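Long-range contacts in protein-tyrosine-phosphatase PTP1 (Arabidopsis thaliana, PDB 6KRW), which dephosphorylates phosphotyrosine in proteins, including the MAP kinase MPK6, and together with MKP1 represses salicylic acid and camalexin synthesis in plant defence: residues 30-35 and 283-289; 149-153 and 164-168; 246-250 and 290-295. All blocks are in the same frame, centred on the assembly; numbering follows the deposited sequence.

Interaction 1: residues 30-35 and 283-289; sequences IAHEFT and QTMDQYF
Ile30 drops its CG2 methyl onto the ring of Phe289, 3.5 Å from the ring centroid and only 7° off the normal, a CH-pi contact over the middle of the face. The same methyl also touches Tyr288, so a branched aliphatic residue serves two aromatic neighbours at once. One residue on, the small CB of Ala31 leaves room for the thioether of Met285, with SD 3.9 Å from it; the Met285 chain is modelled in two ways, and this contact, holding for one of them, is less certain. Glu33 supplies the polar end of the contact: Tyr288 OH donates to Glu33 OE2 over 2.6 Å, reaching the carboxylate from above its plane while the acid lies at the edge of the phenol ring. This carboxylate has further mates, Lys23 through a salt bridge and Tyr292 through a second hydroxyl, so the acid is gripped at both oxygens. Phe34 buries the most surface here. With its CG anti to the backbone N (chi1 -169°), its ring reaches the start of helix 285-303, where one face lies against Met285 N, 3.4 Å from Phe34 CE2, and against Thr284 C. Met285 CA adds a CH-pi contact to that face, and Tyr288 CB meets Phe34 CD1 at 3.6 Å. The helix start under Phe34 is itself fastened by a capping box of Thr284 and Gln287, in which Gln287 N donates to Thr284 OG1 over 3.0 Å. Helix 27-39 thus packs across the N-terminal end of helix 285-303 in the phosphatase domain, beside Gln283, the Q-loop glutamine, which probably binds substrate, as in related phosphatases.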
# COMPACT_ATOMS: atom_id res chain seq x y z
N ILE A 30 11.42 7.14 -19.46
CA ILE A 30 10.39 6.69 -18.49
C ILE A 30 9.22 6.06 -19.24
O ILE A 30 8.75 5.00 -18.83
CB ILE A 30 9.93 7.87 -17.62
CG1 ILE A 30 11.10 8.40 -16.79
CG2 ILE A 30 8.73 7.48 -16.77
CD1 ILE A 30 10.80 9.71 -16.09
N ALA A 31 8.75 6.70 -20.31
CA ALA A 31 7.61 6.19 -21.10
C ALA A 31 7.98 4.80 -21.65
O ALA A 31 7.11 3.90 -21.60
CB ALA A 31 7.23 7.15 -22.19
N HIS A 32 9.21 4.68 -22.16
CA HIS A 32 9.71 3.40 -22.75
C HIS A 32 9.68 2.32 -21.67
O HIS A 32 9.28 1.18 -21.99
CB HIS A 32 11.12 3.59 -23.34
CG HIS A 32 11.57 2.46 -24.20
ND1 HIS A 32 12.35 1.43 -23.72
CD2 HIS A 32 11.38 2.22 -25.52
CE1 HIS A 32 12.61 0.59 -24.70
NE2 HIS A 32 12.03 1.05 -25.82
N GLU A 33 10.12 2.64 -20.46
CA GLU A 33 10.10 1.63 -19.36
C GLU A 33 8.66 1.13 -19.16
O GLU A 33 8.44 -0.09 -19.04
CB GLU A 33 10.66 2.19 -18.06
CG GLU A 33 12.14 2.50 -18.09
CD GLU A 33 12.70 3.13 -16.82
OE1 GLU A 33 13.93 3.25 -16.71
OE2 GLU A 33 11.89 3.52 -15.95
N PHE A 34 7.70 2.05 -19.04
CA PHE A 34 6.31 1.62 -18.76
C PHE A 34 5.73 0.81 -19.93
O PHE A 34 5.05 -0.19 -19.67
CB PHE A 34 5.42 2.81 -18.40
CG PHE A 34 4.09 2.38 -17.85
CD1 PHE A 34 4.01 1.88 -16.56
CD2 PHE A 34 2.95 2.38 -18.63
CE1 PHE A 34 2.80 1.45 -16.05
CE2 PHE A 34 1.74 1.92 -18.13
CZ PHE A 34 1.66 1.48 -16.83
N THR A 35 5.98 1.24 -21.16
CA THR A 35 5.51 0.48 -22.34
C THR A 35 6.09 -0.94 -22.29
O THR A 35 5.35 -1.92 -22.62
CB THR A 35 5.87 1.23 -23.63
OG1 THR A 35 5.21 2.49 -23.59
CG2 THR A 35 5.45 0.46 -24.86
N GLN A 283 -0.88 1.12 -12.29
CA GLN A 283 -1.83 0.87 -13.40
C GLN A 283 -1.58 1.73 -14.64
O GLN A 283 -1.88 1.24 -15.74
CB GLN A 283 -3.26 1.01 -12.88
CG GLN A 283 -3.70 -0.22 -12.11
CD GLN A 283 -4.13 -1.25 -13.11
OE1 GLN A 283 -5.16 -1.10 -13.76
NE2 GLN A 283 -3.33 -2.30 -13.23
N THR A 284 -1.08 2.94 -14.50
CA THR A 284 -1.07 3.84 -15.69
C THR A 284 0.31 4.46 -15.90
O THR A 284 1.08 4.56 -14.96
CB THR A 284 -2.12 4.95 -15.57
OG1 THR A 284 -1.68 5.86 -14.57
CG2 THR A 284 -3.51 4.44 -15.23
N MET A 285 0.54 4.97 -17.10
CA MET A 285 1.82 5.65 -17.38
C MET A 285 1.91 6.94 -16.55
O MET A 285 3.00 7.25 -16.07
CB MET A 285 1.97 5.94 -18.87
CG MET A 285 3.32 6.52 -19.23
SD MET A 285 3.52 6.87 -21.00
CE MET A 285 3.67 5.20 -21.63
N ASP A 286 0.79 7.64 -16.33
CA ASP A 286 0.84 8.83 -15.44
C ASP A 286 1.22 8.43 -14.01
O ASP A 286 2.01 9.16 -13.39
CB ASP A 286 -0.49 9.59 -15.47
CG ASP A 286 -0.71 10.40 -16.73
OD1 ASP A 286 0.26 10.61 -17.49
OD2 ASP A 286 -1.85 10.82 -16.93
N GLN A 287 0.75 7.27 -13.53
CA GLN A 287 1.13 6.81 -12.18
C GLN A 287 2.62 6.50 -12.15
O GLN A 287 3.26 6.79 -11.16
CB GLN A 287 0.28 5.62 -11.75
CG GLN A 287 -1.11 6.06 -11.31
CD GLN A 287 -2.05 4.90 -11.10
OE1 GLN A 287 -1.68 3.74 -11.28
NE2 GLN A 287 -3.29 5.19 -10.71
N TYR A 288 3.15 5.91 -13.23
CA TYR A 288 4.58 5.58 -13.28
C TYR A 288 5.41 6.86 -13.27
O TYR A 288 6.38 6.94 -12.55
CB TYR A 288 4.82 4.70 -14.52
CG TYR A 288 6.19 4.07 -14.56
CD1 TYR A 288 6.51 3.04 -13.69
CD2 TYR A 288 7.15 4.53 -15.43
CE1 TYR A 288 7.77 2.47 -13.71
CE2 TYR A 288 8.41 3.94 -15.47
CZ TYR A 288 8.73 2.94 -14.57
OH TYR A 288 9.96 2.33 -14.59
N PHE A 289 4.98 7.86 -14.02
CA PHE A 289 5.66 9.19 -14.00
C PHE A 289 5.58 9.78 -12.59
O PHE A 289 6.55 10.37 -12.11
CB PHE A 289 5.06 10.14 -15.04
CG PHE A 289 5.76 10.08 -16.37
CD1 PHE A 289 6.85 10.89 -16.63
CD2 PHE A 289 5.33 9.21 -17.36
CE1 PHE A 289 7.49 10.85 -17.86
CE2 PHE A 289 6.00 9.15 -18.58
CZ PHE A 289 7.06 9.98 -18.83

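Interaction 2: residues 149-153 and 164-168; sequences DYFQD and SLTTK
Asp153 and Thr167 meet obliquely, the carboxylate lying beside the threonine so that its two oxygens find different atoms of one residue. Asp153 OD2 accepts from Thr167 N at 3.2 Å with an N-H...O angle of 151°, but the donor stands well above the carboxylate plane. Asp153 OD1 lies 3.0 Å from Thr167 OG1, at best a weak bond. With CG between the backbone N and the carbonyl carbon (chi1 75°), the carboxylate is swung toward the strand. A water donates to Phe151 O at 2.6 Å and lies unusually close to Thr167 OG1, a second link that is less certain. Leu165, two residues back and on the same side of the strand as Thr167, lays its CD2 methyl over Tyr150 O at 3.5 Å, an oxygen held by Trp121 NE1, and against Phe151 CA. That loop is braced from within by an Asx motif: Asp149 OD1 accepts from Gln152 N with its syn lone pair, and its bond to Phe151 N closes an Asx turn. Tyr150 OH, meanwhile, binds His236, next to the catalytic Cys237, and His198. With an alanine in place of Asp153, Thr167 N is likely to lose its acceptor from the loop, and with it the carboxylate tie to strand 163-172. Because the firmer bond goes to a backbone amide, it does not depend on the partner's side chain; the hydroxyl adds little.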
# COMPACT_ATOMS: atom_id res chain seq x y z
N ASP A 149 -17.14 1.59 4.35
CA ASP A 149 -16.76 2.29 5.60
C ASP A 149 -16.49 1.26 6.70
O ASP A 149 -17.42 0.78 7.33
CB ASP A 149 -17.84 3.29 6.02
CG ASP A 149 -17.50 4.06 7.28
OD1 ASP A 149 -16.50 3.72 7.93
OD2 ASP A 149 -18.30 4.98 7.63
N TYR A 150 -15.22 0.91 6.87
CA TYR A 150 -14.82 -0.08 7.89
C TYR A 150 -14.19 0.63 9.08
O TYR A 150 -13.71 -0.08 9.96
CB TYR A 150 -13.83 -1.07 7.24
CG TYR A 150 -12.52 -0.47 6.77
CD1 TYR A 150 -11.45 -0.34 7.62
CD2 TYR A 150 -12.39 0.04 5.48
CE1 TYR A 150 -10.27 0.28 7.21
CE2 TYR A 150 -11.23 0.67 5.06
CZ TYR A 150 -10.17 0.80 5.93
OH TYR A 150 -9.01 1.42 5.58
N PHE A 151 -14.28 1.97 9.19
CA PHE A 151 -13.45 2.63 10.23
C PHE A 151 -14.14 3.80 10.94
O PHE A 151 -13.64 4.20 12.01
CB PHE A 151 -12.12 3.09 9.64
CG PHE A 151 -12.27 3.99 8.44
CD1 PHE A 151 -12.30 3.44 7.17
CD2 PHE A 151 -12.35 5.36 8.57
CE1 PHE A 151 -12.43 4.24 6.05
CE2 PHE A 151 -12.47 6.16 7.45
CZ PHE A 151 -12.53 5.61 6.19
N GLN A 152 -15.22 4.37 10.42
CA GLN A 152 -15.84 5.55 11.08
C GLN A 152 -16.77 5.06 12.19
O GLN A 152 -17.53 4.12 11.96
CB GLN A 152 -16.57 6.39 10.04
CG GLN A 152 -15.63 7.03 9.02
CD GLN A 152 -16.34 8.06 8.18
OE1 GLN A 152 -16.13 9.26 8.34
NE2 GLN A 152 -17.22 7.59 7.31
N ASP A 153 -16.70 5.69 13.36
CA ASP A 153 -17.53 5.28 14.53
C ASP A 153 -18.25 6.50 15.10
O ASP A 153 -18.34 6.62 16.35
CB ASP A 153 -16.67 4.55 15.57
CG ASP A 153 -15.76 5.46 16.38
OD1 ASP A 153 -15.42 6.55 15.88
OD2 ASP A 153 -15.41 5.08 17.51
N SER A 164 -14.20 -5.47 18.08
CA SER A 164 -14.69 -4.09 18.37
C SER A 164 -13.63 -3.07 17.94
O SER A 164 -12.43 -3.31 18.15
CB SER A 164 -15.06 -3.94 19.81
OG SER A 164 -13.91 -3.96 20.63
N LEU A 165 -14.08 -1.97 17.36
CA LEU A 165 -13.19 -0.87 16.90
C LEU A 165 -13.62 0.45 17.55
O LEU A 165 -14.82 0.74 17.59
CB LEU A 165 -13.29 -0.78 15.39
CG LEU A 165 -12.41 0.27 14.71
CD1 LEU A 165 -10.94 -0.09 14.80
CD2 LEU A 165 -12.82 0.44 13.26
N THR A 166 -12.64 1.23 18.00
CA THR A 166 -12.86 2.53 18.66
C THR A 166 -11.81 3.52 18.17
O THR A 166 -10.65 3.16 17.99
CB THR A 166 -12.84 2.36 20.18
OG1 THR A 166 -14.11 1.82 20.56
CG2 THR A 166 -12.58 3.66 20.91
N THR A 167 -12.22 4.78 18.02
CA THR A 167 -11.32 5.87 17.61
C THR A 167 -10.81 6.61 18.85
O THR A 167 -11.63 7.09 19.62
CB THR A 167 -12.03 6.81 16.65
OG1 THR A 167 -12.53 6.05 15.54
CG2 THR A 167 -11.11 7.90 16.17
N LYS A 168 -9.49 6.72 19.00
CA LYS A 168 -8.90 7.48 20.13
C LYS A 168 -8.87 8.96 19.77
O LYS A 168 -9.11 9.77 20.64
CB LYS A 168 -7.52 6.95 20.48
CG LYS A 168 -7.48 5.47 20.84
CD LYS A 168 -6.18 5.04 21.46
CE LYS A 168 -5.91 3.57 21.26
NZ LYS A 168 -4.86 3.05 22.17
O HOH W 1 -12.77 6.46 13.08

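Interaction 3: residues 246-250 and 290-295; sequences TYCAI and FCYNAI
Two helices of the protein-tyrosine-phosphatase fold meet here: helix 242-259, which follows the phosphate-binding loop of the active-site Cys237, and helix 285-303, the last helix of the chain. Their segments run at 36° with axes 9.4 Å apart, and the joint is a knob-into-hole: the side chain of Ile250 sits among Phe290, Cys291, Ala294 and Ile295. CG1 of Ile250, anti to its carbonyl carbon (chi1 -62°), carries the terminal methyl inward, and Ile250 CD1 comes within 3.5 Å of Ala294 CB, tighter than carbons usually pack. Alanine suits the floor of the hole because its lone CB leaves space for the Ile250 methyl. CG1 of the isoleucine rests over the helix backbone, 3.9 Å from Cys291 CA, while its CD1 touches Phe290 CE2 obliquely. A turn earlier, Thr246 uses its two branches separately. Its CG2 methyl points across to Cys291, 3.6 Å from SG, and also reaches the edge of the Phe290 ring, near the ring plane, at 3.9 Å from CD2. Its hydroxyl turns back to Gly242 O, so the polar branch is satisfied within its own helix and the methyl makes the contact with residues 290-295. Ala249 CB touches the same sulfur from another direction, 4.0 Å from Cys291 SG; cysteine offers a compact side chain ending in a polarisable atom. The whole contact is buried: Phe274 and Leu267 of helix 267-277 touch Ala249 and Cys291 respectively, Trp204 meets Thr246 and Phe290, and Phe20 of helix 7-24 lies against Ile295.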
# COMPACT_ATOMS: atom_id res chain seq x y z
N THR A 246 1.67 2.39 -6.73
CA THR A 246 2.44 3.63 -6.88
C THR A 246 2.96 4.04 -5.50
O THR A 246 4.13 4.36 -5.40
CB THR A 246 1.55 4.69 -7.55
OG1 THR A 246 1.03 4.22 -8.79
CG2 THR A 246 2.28 6.00 -7.77
N TYR A 247 2.10 4.11 -4.47
CA TYR A 247 2.57 4.49 -3.12
C TYR A 247 3.68 3.52 -2.67
O TYR A 247 4.74 3.94 -2.21
CB TYR A 247 1.45 4.55 -2.07
CG TYR A 247 2.08 4.90 -0.76
CD1 TYR A 247 2.43 6.22 -0.47
CD2 TYR A 247 2.44 3.92 0.14
CE1 TYR A 247 3.16 6.51 0.65
CE2 TYR A 247 3.17 4.20 1.27
CZ TYR A 247 3.51 5.51 1.53
OH TYR A 247 4.30 5.73 2.58
N CYS A 248 3.42 2.23 -2.78
CA CYS A 248 4.43 1.21 -2.34
C CYS A 248 5.76 1.44 -3.08
O CYS A 248 6.81 1.32 -2.46
CB CYS A 248 3.91 -0.20 -2.58
SG CYS A 248 2.56 -0.67 -1.48
N ALA A 249 5.72 1.75 -4.37
CA ALA A 249 6.96 1.94 -5.15
C ALA A 249 7.75 3.12 -4.60
O ALA A 249 8.99 3.07 -4.50
CB ALA A 249 6.67 2.09 -6.62
N ILE A 250 7.06 4.22 -4.26
CA ILE A 250 7.78 5.41 -3.74
C ILE A 250 8.40 5.07 -2.38
O ILE A 250 9.60 5.32 -2.16
CB ILE A 250 6.81 6.60 -3.67
CG1 ILE A 250 6.28 6.98 -5.05
CG2 ILE A 250 7.47 7.78 -2.94
CD1 ILE A 250 4.99 7.83 -5.03
N PHE A 290 4.42 9.64 -11.95
CA PHE A 290 4.24 10.21 -10.59
C PHE A 290 5.22 9.56 -9.61
O PHE A 290 5.75 10.23 -8.75
CB PHE A 290 2.78 10.06 -10.15
CG PHE A 290 2.47 10.66 -8.81
CD1 PHE A 290 2.21 12.02 -8.68
CD2 PHE A 290 2.42 9.89 -7.66
CE1 PHE A 290 1.93 12.58 -7.44
CE2 PHE A 290 2.14 10.44 -6.42
CZ PHE A 290 1.89 11.80 -6.31
N CYS A 291 5.49 8.24 -9.78
CA CYS A 291 6.50 7.55 -8.95
C CYS A 291 7.83 8.29 -9.09
O CYS A 291 8.46 8.60 -8.11
CB CYS A 291 6.78 6.12 -9.43
SG CYS A 291 5.49 4.93 -9.10
N TYR A 292 8.26 8.54 -10.33
CA TYR A 292 9.57 9.19 -10.56
C TYR A 292 9.56 10.59 -9.93
O TYR A 292 10.51 10.95 -9.25
CB TYR A 292 9.86 9.30 -12.05
CG TYR A 292 10.63 8.14 -12.62
CD1 TYR A 292 12.01 8.12 -12.49
CD2 TYR A 292 10.01 7.11 -13.28
CE1 TYR A 292 12.75 7.08 -13.00
CE2 TYR A 292 10.75 6.06 -13.81
CZ TYR A 292 12.12 6.05 -13.66
OH TYR A 292 12.91 5.03 -14.15
N ASN A 293 8.48 11.35 -10.14
CA ASN A 293 8.42 12.74 -9.65
C ASN A 293 8.46 12.73 -8.12
O ASN A 293 9.19 13.55 -7.55
CB ASN A 293 7.17 13.43 -10.20
CG ASN A 293 7.32 13.79 -11.65
OD1 ASN A 293 8.38 14.20 -12.09
ND2 ASN A 293 6.24 13.71 -12.41
N ALA A 294 7.71 11.83 -7.49
CA ALA A 294 7.67 11.80 -6.02
C ALA A 294 9.05 11.40 -5.50
O ALA A 294 9.49 11.89 -4.46
CB ALA A 294 6.59 10.88 -5.50
N ILE A 295 9.68 10.41 -6.14
CA ILE A 295 11.01 9.95 -5.64
C ILE A 295 12.03 11.08 -5.80
O ILE A 295 12.80 11.33 -4.86
CB ILE A 295 11.43 8.68 -6.40
CG1 ILE A 295 10.57 7.49 -5.99
CG2 ILE A 295 12.91 8.39 -6.20
CD1 ILE A 295 10.59 6.32 -6.96

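Helix 285-303 carries both interaction 1 and interaction 3, whose centres lie about 11 Å apart; the two touch where Gln287 packs on Thr246 and Ile30 on Tyr292. Interaction 3 is fully buried and wholly apolar across its interface, whereas interaction 1, only partly buried, mixes aromatic packing with a tyrosine-to-carboxylate hydrogen bond. Interaction 2 lies on the opposite side of the chain's centre, about 37 Å from interaction 1 between centres, and fixes a loop to a strand instead of helix to helix. Also partly buried, it buries the least surface and relies on a carboxylate, a hydroxyl and a water.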